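Local coordinates for phosphoribosylformylglycinamidine synthase 2 (Thermus thermophilus, PDB 3VIU), which belongs to the PurM-like (AIR synthase related) protein family and carries bound adenosine-5'-diphosphate and a magnesium ion in a chain of duplicated N- and C-terminal domain pairs, at residues L107-M111 against Q305-V309; A115-L121 against A175-L181; E243-A248 against V323-L329. All blocks are in the same frame, centred on the assembly; numbering follows the deposited sequence.

Contact 1 (L107-M111 against Q305-V309); sequences LRDIM and QERMV. With ADP (adenosine-5'-diphosphate), chain B.
R108 reaches from helix 95-112 to the turn that leads into strand 307-312, while M111, one helical turn further on, meets the same strand through a selenium-methyl contact. That second touch is the close apolar part: SE of M111 lies 3.6 Å from CE of M308, both residues being selenomethionines. M308 bends at its second and third torsions (77° and 97°); a long unbranched side chain, here with selenium, can fold in this way so that its methyl end meets the helix. T245 and L241 of helix 235-250 pack against M308 as well. The R108 end is looser and wetter. NH1 gives a bent hydrogen bond to Q305 OE1 (2.9 Å, 150° at the hydrogen), approaching from above the amide's carbonyl plane. NH2 makes a long salt bridge to E306 OE2 at 3.7 Å, with the two planes almost perpendicular. A water lies in the guanidinium plane, donating to Q305 OE1 at 2.6 Å and joining R108 and E306 through weak bonds. E306 is held more firmly by the backbone N of D234 and the hydroxyl of Y148. On the same helix D109 OD1 lies 3.1 Å from O3B of adenosine-5'-diphosphate. The arrangement is that of a PurM-like domain interface, where a helix of the N-terminal domain meets the C-terminal sheet beside the nucleotide pocket.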
loop_
_atom_site.group_PDB
_atom_site.type_symbol
_atom_site.label_atom_id
_atom_site.label_comp_id
_atom_site.label_asym_id
_atom_site.label_seq_id
_atom_site.Cartn_x
_atom_site.Cartn_y
_atom_site.Cartn_z
ATOM N N LEU A 107 1.388 7.256 -9.143
ATOM C CA LEU A 107 2.280 7.075 -10.285
ATOM C C LEU A 107 3.261 8.234 -10.409
ATOM O O LEU A 107 4.444 8.034 -10.707
ATOM C CB LEU A 107 1.459 6.969 -11.570
ATOM C CG LEU A 107 1.328 5.637 -12.311
ATOM C CD1 LEU A 107 1.456 4.461 -11.366
ATOM C CD2 LEU A 107 -0.023 5.629 -13.038
ATOM N N ARG A 108 2.764 9.447 -10.185
ATOM C CA ARG A 108 3.598 10.634 -10.277
ATOM C C ARG A 108 4.639 10.696 -9.160
ATOM O O ARG A 108 5.761 11.146 -9.387
ATOM C CB ARG A 108 2.724 11.895 -10.282
ATOM C CG ARG A 108 1.940 12.074 -11.582
ATOM C CD ARG A 108 1.342 13.465 -11.686
ATOM N NE ARG A 108 0.208 13.654 -10.793
ATOM C CZ ARG A 108 -1.008 13.159 -11.015
ATOM N NH1 ARG A 108 -1.981 13.383 -10.140
ATOM N NH2 ARG A 108 -1.254 12.450 -12.114
ATOM N N ASP A 109 4.278 10.235 -7.963
ATOM C CA ASP A 109 5.223 10.233 -6.849
ATOM C C ASP A 109 6.407 9.328 -7.166
ATOM O O ASP A 109 7.546 9.644 -6.841
ATOM C CB ASP A 109 4.569 9.728 -5.560
ATOM C CG ASP A 109 3.619 10.730 -4.951
ATOM O OD1 ASP A 109 3.940 11.937 -4.955
ATOM O OD2 ASP A 109 2.557 10.308 -4.450
ATOM N N ILE A 110 6.123 8.192 -7.788
ATOM C CA ILE A 110 7.156 7.235 -8.146
ATOM C C ILE A 110 8.004 7.776 -9.297
ATOM O O ILE A 110 9.220 7.602 -9.313
ATOM C CB ILE A 110 6.522 5.894 -8.551
ATOM C CG1 ILE A 110 5.698 5.341 -7.379
ATOM C CG2 ILE A 110 7.589 4.929 -9.030
ATOM C CD1 ILE A 110 6.414 5.339 -6.058
HETATM N N MSE A 111 7.359 8.434 -10.255
HETATM C CA MSE A 111 8.062 9.017 -11.398
HETATM C C MSE A 111 9.022 10.107 -10.962
HETATM O O MSE A 111 10.113 10.238 -11.517
HETATM C CB MSE A 111 7.101 9.686 -12.369
HETATM C CG MSE A 111 6.170 8.813 -13.153
HETATM SE SE MSE A 111 5.039 10.039 -14.155
HETATM C CE MSE A 111 3.313 9.543 -13.434
ATOM N N GLN A 305 -5.053 17.384 -12.336
ATOM C CA GLN A 305 -4.226 16.203 -12.562
ATOM C C GLN A 305 -3.132 16.379 -13.606
ATOM O O GLN A 305 -3.114 17.358 -14.357
ATOM C CB GLN A 305 -5.100 15.015 -12.967
ATOM C CG GLN A 305 -6.196 14.663 -11.978
ATOM C CD GLN A 305 -5.652 14.214 -10.641
ATOM O OE1 GLN A 305 -4.837 13.299 -10.565
ATOM N NE2 GLN A 305 -6.109 14.855 -9.577
ATOM N N GLU A 306 -2.243 15.388 -13.643
ATOM C CA GLU A 306 -1.097 15.330 -14.548
ATOM C C GLU A 306 -0.301 16.617 -14.729
ATOM O O GLU A 306 -0.071 17.068 -15.854
ATOM C CB GLU A 306 -1.496 14.778 -15.929
ATOM C CG GLU A 306 -2.963 14.840 -16.261
ATOM C CD GLU A 306 -3.765 13.683 -15.685
ATOM O OE1 GLU A 306 -5.008 13.781 -15.714
ATOM O OE2 GLU A 306 -3.175 12.683 -15.216
ATOM N N ARG A 307 0.123 17.202 -13.613
ATOM C CA ARG A 307 0.940 18.412 -13.639
ATOM C C ARG A 307 2.265 18.059 -12.972
ATOM O O ARG A 307 2.298 17.295 -12.002
ATOM C CB ARG A 307 0.250 19.562 -12.907
ATOM C CG ARG A 307 -0.855 20.222 -13.711
ATOM C CD ARG A 307 -1.388 21.418 -12.964
ATOM N NE ARG A 307 -1.867 21.035 -11.640
ATOM C CZ ARG A 307 -2.166 21.897 -10.673
ATOM N NH1 ARG A 307 -2.034 23.202 -10.876
ATOM N NH2 ARG A 307 -2.587 21.448 -9.499
HETATM N N MSE A 308 3.353 18.616 -13.491
HETATM C CA MSE A 308 4.677 18.300 -12.978
HETATM C C MSE A 308 5.602 19.518 -12.896
HETATM O O MSE A 308 5.613 20.373 -13.783
HETATM C CB MSE A 308 5.308 17.240 -13.892
HETATM C CG MSE A 308 6.395 16.397 -13.258
HETATM SE SE MSE A 308 5.653 15.022 -12.092
HETATM C CE MSE A 308 5.661 13.521 -13.327
ATOM N N VAL A 309 6.385 19.581 -11.824
ATOM C CA VAL A 309 7.351 20.653 -11.616
ATOM C C VAL A 309 8.756 20.084 -11.863
ATOM O O VAL A 309 9.090 19.017 -11.344
ATOM C CB VAL A 309 7.276 21.190 -10.166
ATOM C CG1 VAL A 309 8.469 22.072 -9.868
ATOM C CG2 VAL A 309 5.992 21.981 -9.977
HETATM P PB ADP B . 2.249 13.268 -1.371
HETATM O O1B ADP B . 1.280 14.304 -0.917
HETATM O O2B ADP B . 1.454 11.907 -1.702
HETATM O O3B ADP B . 3.040 13.840 -2.747
HETATM P PA ADP B . 2.811 13.309 1.299
HETATM O O1A ADP B . 3.079 14.738 1.616
HETATM O O2A ADP B . 1.215 13.042 1.400
HETATM O O3A ADP B . 3.366 12.968 -0.209
HETATM O "O5'" ADP B . 3.543 12.300 2.355
HETATM C "C5'" ADP B . 4.383 13.061 3.245
HETATM C "C4'" ADP B . 5.783 12.415 3.462
HETATM O "O4'" ADP B . 5.835 11.691 4.733
HETATM C "C3'" ADP B . 6.188 11.382 2.379
HETATM O "O3'" ADP B . 7.608 11.420 2.186
HETATM C "C2'" ADP B . 5.705 10.055 2.963
HETATM O "O2'" ADP B . 6.418 8.935 2.430
HETATM C "C1'" ADP B . 5.909 10.246 4.468
HETATM N N9 ADP B . 4.898 9.518 5.249
HETATM C C8 ADP B . 3.596 9.888 5.436
HETATM N N7 ADP B . 2.978 9.020 6.183
HETATM C C5 ADP B . 3.835 8.035 6.525
HETATM C C6 ADP B . 3.745 6.850 7.300
HETATM N N6 ADP B . 2.554 6.497 7.908
HETATM N N1 ADP B . 4.844 6.075 7.432
HETATM C C2 ADP B . 6.009 6.399 6.849
HETATM N N3 ADP B . 6.135 7.505 6.113
HETATM C C4 ADP B . 5.089 8.340 5.927
HETATM O O HOH W 1 -4.403 11.481 -12.377
#

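Contact 2 (A115-L121 against A175-L181); sequences ARPIALL and AMCLGLL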
loop_
_atom_site.group_PDB
_atom_site.type_symbol
_atom_site.label_atom_id
_atom_site.label_comp_id
_atom_site.label_asym_id
_atom_site.label_seq_id
_atom_site.Cartn_x
_atom_site.Cartn_y
_atom_site.Cartn_z
ATOM N N ALA A 115 12.021 6.893 -11.257
ATOM C CA ALA A 115 11.776 5.462 -11.381
ATOM C C ALA A 115 10.587 5.216 -12.296
ATOM O O ALA A 115 9.537 5.841 -12.149
ATOM C CB ALA A 115 11.506 4.858 -10.017
ATOM N N ARG A 116 10.766 4.311 -13.250
ATOM C CA ARG A 116 9.697 3.980 -14.172
ATOM C C ARG A 116 8.753 2.992 -13.492
ATOM O O ARG A 116 9.169 1.915 -13.063
ATOM C CB ARG A 116 10.278 3.365 -15.441
ATOM C CG ARG A 116 9.248 2.820 -16.397
ATOM C CD ARG A 116 9.927 2.164 -17.590
ATOM N NE ARG A 116 10.568 3.148 -18.458
ATOM C CZ ARG A 116 9.916 3.883 -19.353
ATOM N NH1 ARG A 116 8.603 3.741 -19.504
ATOM N NH2 ARG A 116 10.573 4.764 -20.096
ATOM N N PRO A 117 7.473 3.360 -13.363
ATOM C CA PRO A 117 6.456 2.508 -12.734
ATOM C C PRO A 117 6.384 1.122 -13.378
ATOM O O PRO A 117 6.171 1.012 -14.578
ATOM C CB PRO A 117 5.174 3.301 -12.947
ATOM C CG PRO A 117 5.655 4.716 -12.869
ATOM C CD PRO A 117 6.912 4.678 -13.704
ATOM N N ILE A 118 6.554 0.070 -12.585
ATOM C CA ILE A 118 6.505 -1.279 -13.131
ATOM C C ILE A 118 5.335 -2.054 -12.573
ATOM O O ILE A 118 5.008 -3.137 -13.066
ATOM C CB ILE A 118 7.811 -2.088 -12.842
ATOM C CG1 ILE A 118 8.009 -2.261 -11.331
ATOM C CG2 ILE A 118 9.002 -1.390 -13.477
ATOM C CD1 ILE A 118 9.280 -3.023 -10.945
ATOM N N ALA A 119 4.699 -1.509 -11.543
ATOM C CA ALA A 119 3.565 -2.199 -10.961
ATOM C C ALA A 119 2.712 -1.365 -10.014
ATOM O O ALA A 119 3.191 -0.423 -9.376
ATOM C CB ALA A 119 4.047 -3.447 -10.251
ATOM N N LEU A 120 1.435 -1.736 -9.943
ATOM C CA LEU A 120 0.456 -1.107 -9.061
ATOM C C LEU A 120 -0.224 -2.197 -8.238
ATOM O O LEU A 120 -0.454 -3.298 -8.730
ATOM C CB LEU A 120 -0.610 -0.354 -9.865
ATOM C CG LEU A 120 -0.206 1.003 -10.451
ATOM C CD1 LEU A 120 -1.225 1.450 -11.483
ATOM C CD2 LEU A 120 -0.078 2.016 -9.329
ATOM N N LEU A 121 -0.506 -1.897 -6.977
ATOM C CA LEU A 121 -1.208 -2.830 -6.104
ATOM C C LEU A 121 -2.291 -2.013 -5.415
ATOM O O LEU A 121 -2.038 -0.895 -4.969
ATOM C CB LEU A 121 -0.274 -3.454 -5.058
ATOM C CG LEU A 121 0.839 -4.404 -5.522
ATOM C CD1 LEU A 121 2.034 -3.591 -6.011
ATOM C CD2 LEU A 121 1.267 -5.312 -4.364
ATOM N N ALA A 175 -3.596 3.018 -3.034
ATOM C CA ALA A 175 -2.885 2.479 -4.182
ATOM C C ALA A 175 -1.386 2.500 -3.933
ATOM O O ALA A 175 -0.819 3.511 -3.513
ATOM C CB ALA A 175 -3.222 3.273 -5.435
HETATM N N MSE A 176 -0.746 1.370 -4.188
HETATM C CA MSE A 176 0.686 1.258 -4.005
HETATM C C MSE A 176 1.328 1.183 -5.384
HETATM O O MSE A 176 0.756 0.603 -6.304
HETATM C CB MSE A 176 1.002 -0.002 -3.208
HETATM C CG MSE A 176 2.469 -0.218 -2.920
HETATM SE SE MSE A 176 2.708 -1.904 -1.977
HETATM C CE MSE A 176 4.634 -2.066 -2.083
ATOM N N CYS A 177 2.506 1.783 -5.534
ATOM C CA CYS A 177 3.191 1.739 -6.810
ATOM C C CYS A 177 4.673 1.367 -6.703
ATOM O O CYS A 177 5.372 1.795 -5.793
ATOM C CB CYS A 177 3.042 3.077 -7.531
ATOM S SG CYS A 177 3.741 3.070 -9.206
ATOM N N LEU A 178 5.135 0.552 -7.649
ATOM C CA LEU A 178 6.527 0.123 -7.709
ATOM C C LEU A 178 7.175 0.675 -8.975
ATOM O O LEU A 178 6.596 0.596 -10.062
ATOM C CB LEU A 178 6.628 -1.408 -7.740
ATOM C CG LEU A 178 7.148 -2.099 -6.484
ATOM C CD1 LEU A 178 6.109 -2.010 -5.389
ATOM C CD2 LEU A 178 7.473 -3.542 -6.795
ATOM N N GLY A 179 8.374 1.233 -8.835
ATOM C CA GLY A 179 9.079 1.763 -9.984
ATOM C C GLY A 179 10.546 1.389 -9.914
ATOM O O GLY A 179 11.109 1.291 -8.817
ATOM N N LEU A 180 11.175 1.154 -11.064
ATOM C CA LEU A 180 12.588 0.812 -11.046
ATOM C C LEU A 180 13.415 1.860 -11.753
ATOM O O LEU A 180 12.924 2.601 -12.609
ATOM C CB LEU A 180 12.855 -0.581 -11.647
ATOM C CG LEU A 180 12.932 -0.894 -13.143
ATOM C CD1 LEU A 180 13.957 -0.024 -13.841
ATOM C CD2 LEU A 180 13.323 -2.349 -13.312
ATOM N N LEU A 181 14.681 1.921 -11.376
ATOM C CA LEU A 181 15.603 2.875 -11.954
ATOM C C LEU A 181 17.027 2.437 -11.678
ATOM O O LEU A 181 17.276 1.528 -10.880
ATOM C CB LEU A 181 15.380 4.257 -11.341
ATOM C CG LEU A 181 15.684 4.380 -9.845
ATOM C CD1 LEU A 181 15.733 5.850 -9.463
ATOM C CD2 LEU A 181 14.636 3.647 -9.022
#
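I118 and A119 turn their backbone N-H groups to the single carbonyl of L178, I118 N at 2.6 Å and A119 N at 3.2 Å from L178 O. The doubled donor moves the antiparallel pairing on by one residue. Beyond this point L178 N answers to A119 O in a nearly straight bond (2.8 Å, 171°), and L121 pairs with M176 through two more; on the other side R116 and L180 form another hydrogen-bonded pair. Proline suits position 117 because it faces G179 in a non-hydrogen-bonded pair, where no N-H is needed, and glycine lets the CA atoms come to 3.9 Å. A chi1 of 62° puts I118 CG1 between backbone N and carbonyl carbon, 3.4 Å from L178 O, while CG2 touches L180 CG at 4.0 Å, the two side chains crossing at about a right angle. L120 CD2 touches both M176 O (3.4 Å) and C177 CB. Further out, helix 95-112 packs V103 and L107 on L120 and I106 on C177. F82 of strand 78-86 touches M176 and L178, and R116 forms a salt bridge with E243. The pattern is a classic beta bulge between antiparallel strands of the N-terminal PurM-like sheet.

Contact 3 (E243-A248 against V323-L329); sequences EATLEA and VFGRWGL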
loop_
_atom_site.group_PDB
_atom_site.type_symbol
_atom_site.label_atom_id
_atom_site.label_comp_id
_atom_site.label_asym_id
_atom_site.label_seq_id
_atom_site.Cartn_x
_atom_site.Cartn_y
_atom_site.Cartn_z
ATOM N N GLU A 243 6.962 9.530 -19.705
ATOM C CA GLU A 243 8.124 9.321 -20.572
ATOM C C GLU A 243 9.090 10.501 -20.551
ATOM O O GLU A 243 10.302 10.325 -20.426
ATOM C CB GLU A 243 7.691 9.072 -22.017
ATOM C CG GLU A 243 6.910 7.792 -22.232
ATOM C CD GLU A 243 7.622 6.570 -21.686
ATOM O OE1 GLU A 243 8.870 6.585 -21.630
ATOM O OE2 GLU A 243 6.929 5.592 -21.329
ATOM N N ALA A 244 8.545 11.704 -20.676
ATOM C CA ALA A 244 9.359 12.911 -20.688
ATOM C C ALA A 244 10.130 13.083 -19.390
ATOM O O ALA A 244 11.344 13.320 -19.404
ATOM C CB ALA A 244 8.477 14.126 -20.930
ATOM N N THR A 245 9.425 12.968 -18.271
ATOM C CA THR A 245 10.061 13.126 -16.972
ATOM C C THR A 245 11.153 12.086 -16.799
ATOM O O THR A 245 12.273 12.414 -16.403
ATOM C CB THR A 245 9.030 12.994 -15.829
ATOM O OG1 THR A 245 8.033 14.015 -15.975
ATOM C CG2 THR A 245 9.715 13.140 -14.454
ATOM N N LEU A 246 10.828 10.831 -17.110
ATOM C CA LEU A 246 11.792 9.747 -16.990
ATOM C C LEU A 246 12.989 9.966 -17.908
ATOM O O LEU A 246 14.129 9.761 -17.501
ATOM C CB LEU A 246 11.143 8.402 -17.314
ATOM C CG LEU A 246 10.114 7.820 -16.341
ATOM C CD1 LEU A 246 9.528 6.545 -16.937
ATOM C CD2 LEU A 246 10.761 7.528 -15.004
ATOM N N GLU A 247 12.743 10.382 -19.148
ATOM C CA GLU A 247 13.857 10.604 -20.056
ATOM C C GLU A 247 14.677 11.771 -19.537
ATOM O O GLU A 247 15.901 11.691 -19.438
ATOM C CB GLU A 247 13.370 10.895 -21.477
ATOM C CG GLU A 247 14.516 11.203 -22.446
ATOM C CD GLU A 247 14.075 11.320 -23.896
ATOM O OE1 GLU A 247 14.828 11.928 -24.689
ATOM O OE2 GLU A 247 12.991 10.800 -24.247
ATOM N N ALA A 248 13.992 12.854 -19.190
ATOM C CA ALA A 248 14.663 14.029 -18.668
ATOM C C ALA A 248 15.642 13.639 -17.551
ATOM O O ALA A 248 16.799 14.057 -17.557
ATOM C CB ALA A 248 13.630 15.035 -18.145
ATOM N N VAL A 323 13.635 17.586 -24.530
ATOM C CA VAL A 323 13.149 16.300 -24.064
ATOM C C VAL A 323 11.627 16.289 -24.158
ATOM O O VAL A 323 11.045 15.373 -24.733
ATOM C CB VAL A 323 13.554 16.021 -22.607
ATOM C CG1 VAL A 323 12.807 14.795 -22.090
ATOM C CG2 VAL A 323 15.047 15.773 -22.525
ATOM N N PHE A 324 10.982 17.313 -23.610
ATOM C CA PHE A 324 9.529 17.368 -23.663
ATOM C C PHE A 324 9.030 17.595 -25.071
ATOM O O PHE A 324 7.961 17.113 -25.436
ATOM C CB PHE A 324 8.991 18.443 -22.719
ATOM C CG PHE A 324 8.956 18.006 -21.292
ATOM C CD1 PHE A 324 10.130 17.668 -20.628
ATOM C CD2 PHE A 324 7.747 17.868 -20.625
ATOM C CE1 PHE A 324 10.099 17.196 -19.330
ATOM C CE2 PHE A 324 7.703 17.395 -19.324
ATOM C CZ PHE A 324 8.879 17.057 -18.673
ATOM N N GLY A 325 9.803 18.324 -25.866
ATOM C CA GLY A 325 9.405 18.561 -27.242
ATOM C C GLY A 325 9.296 17.227 -27.965
ATOM O O GLY A 325 8.361 16.996 -28.729
ATOM N N ARG A 326 10.253 16.340 -27.705
ATOM C CA ARG A 326 10.263 15.023 -28.329
ATOM C C ARG A 326 9.008 14.209 -28.010
ATOM O O ARG A 326 8.551 13.417 -28.839
ATOM C CB ARG A 326 11.507 14.239 -27.903
ATOM C CG ARG A 326 12.787 14.722 -28.557
ATOM C CD ARG A 326 13.864 13.655 -28.490
ATOM N NE ARG A 326 14.557 13.623 -27.206
ATOM C CZ ARG A 326 15.459 14.521 -26.826
ATOM N NH1 ARG A 326 15.777 15.527 -27.630
ATOM N NH2 ARG A 326 16.052 14.405 -25.644
ATOM N N TRP A 327 8.454 14.399 -26.814
ATOM C CA TRP A 327 7.243 13.677 -26.428
ATOM C C TRP A 327 5.973 14.497 -26.665
ATOM O O TRP A 327 4.913 14.191 -26.129
ATOM C CB TRP A 327 7.329 13.226 -24.965
ATOM C CG TRP A 327 8.386 12.189 -24.761
ATOM C CD1 TRP A 327 9.697 12.401 -24.428
ATOM C CD2 TRP A 327 8.254 10.779 -24.987
ATOM N NE1 TRP A 327 10.387 11.214 -24.439
ATOM C CE2 TRP A 327 9.528 10.201 -24.778
ATOM C CE3 TRP A 327 7.183 9.946 -25.352
ATOM C CZ2 TRP A 327 9.763 8.823 -24.922
ATOM C CZ3 TRP A 327 7.416 8.575 -25.496
ATOM C CH2 TRP A 327 8.699 8.029 -25.280
ATOM N N GLY A 328 6.093 15.537 -27.484
ATOM C CA GLY A 328 4.949 16.373 -27.797
ATOM C C GLY A 328 4.382 17.172 -26.642
ATOM O O GLY A 328 3.205 17.514 -26.647
ATOM N N LEU A 329 5.215 17.482 -25.654
ATOM C CA LEU A 329 4.760 18.248 -24.497
ATOM C C LEU A 329 5.455 19.598 -24.323
ATOM O O LEU A 329 6.639 19.754 -24.645
ATOM C CB LEU A 329 4.946 17.428 -23.219
ATOM C CG LEU A 329 4.038 16.215 -23.016
ATOM C CD1 LEU A 329 4.516 15.415 -21.811
ATOM C CD2 LEU A 329 2.601 16.685 -22.833
#
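A244 sets its methyl over the ring of F324, with CB 3.6 Å from the centroid and 5° off the normal, a CH-pi contact. Alanine suits this place because its small side chain lets the phenyl face come close to the helix: the CA atoms of A244 and F324 are 5.4 Å apart. V323 slots in alongside, its CG1 held anti to the backbone N (chi1 169°) and directed at the turn between A244 and A248. There CG1 lies 3.4 Å from A244 O and 4.0 Å from A248 CB, whereas A248 CB meets the F324 ring near its plane. Outward from this core the indole of W327 lies with one face against the aliphatic part of E243 and the backbone N of A244. The carboxylate of E243 is engaged by K239 and R116, leaving its methylenes to the ring. At the polar edge, which lies at the protein surface, the extended E247 serves two partners with its two oxygens. OE2 accepts the indole N-H from W327 NE1 at 2.6 Å, arriving from above the carboxylate plane. R326 grips OE1 side-on, NE at 3.0 Å and NH2 at 2.9 Å, with the oxygen in the guanidinium plane. These three N-H donors probably favour the charged form of E247 and help to fix the rotation of its carboxylate. G328, with its positive phi, is the C-prime residue of a Schellman motif that ends helix 317-326 and brings L329 back toward L237 and L240. Helix 317-326 packs beside helix 235-250, with F324 resting on L310 of strand 307-312.

Overall arrangement
Coming from the N terminus, the chain first reaches these contacts at helix 95-112, which supplies the first half of contact 1, and passes straight into strand 116-126. Contact 2 closes next, when strand 172-182 returns beside that strand within the N-terminal domain; its whole loop falls between the two halves of contact 1. Helix 235-250 then opens contact 3, and strand 307-312 completes contact 1 before helix 317-326 completes contact 3, so these two loops cross. Contact 1 joins the N- and C-terminal domains of the first pair, and its I110 packs on G179 of contact 2. Helix 235-250 touches contact 1 through T245 and contact 2 through E243, the second link crossing between the domains.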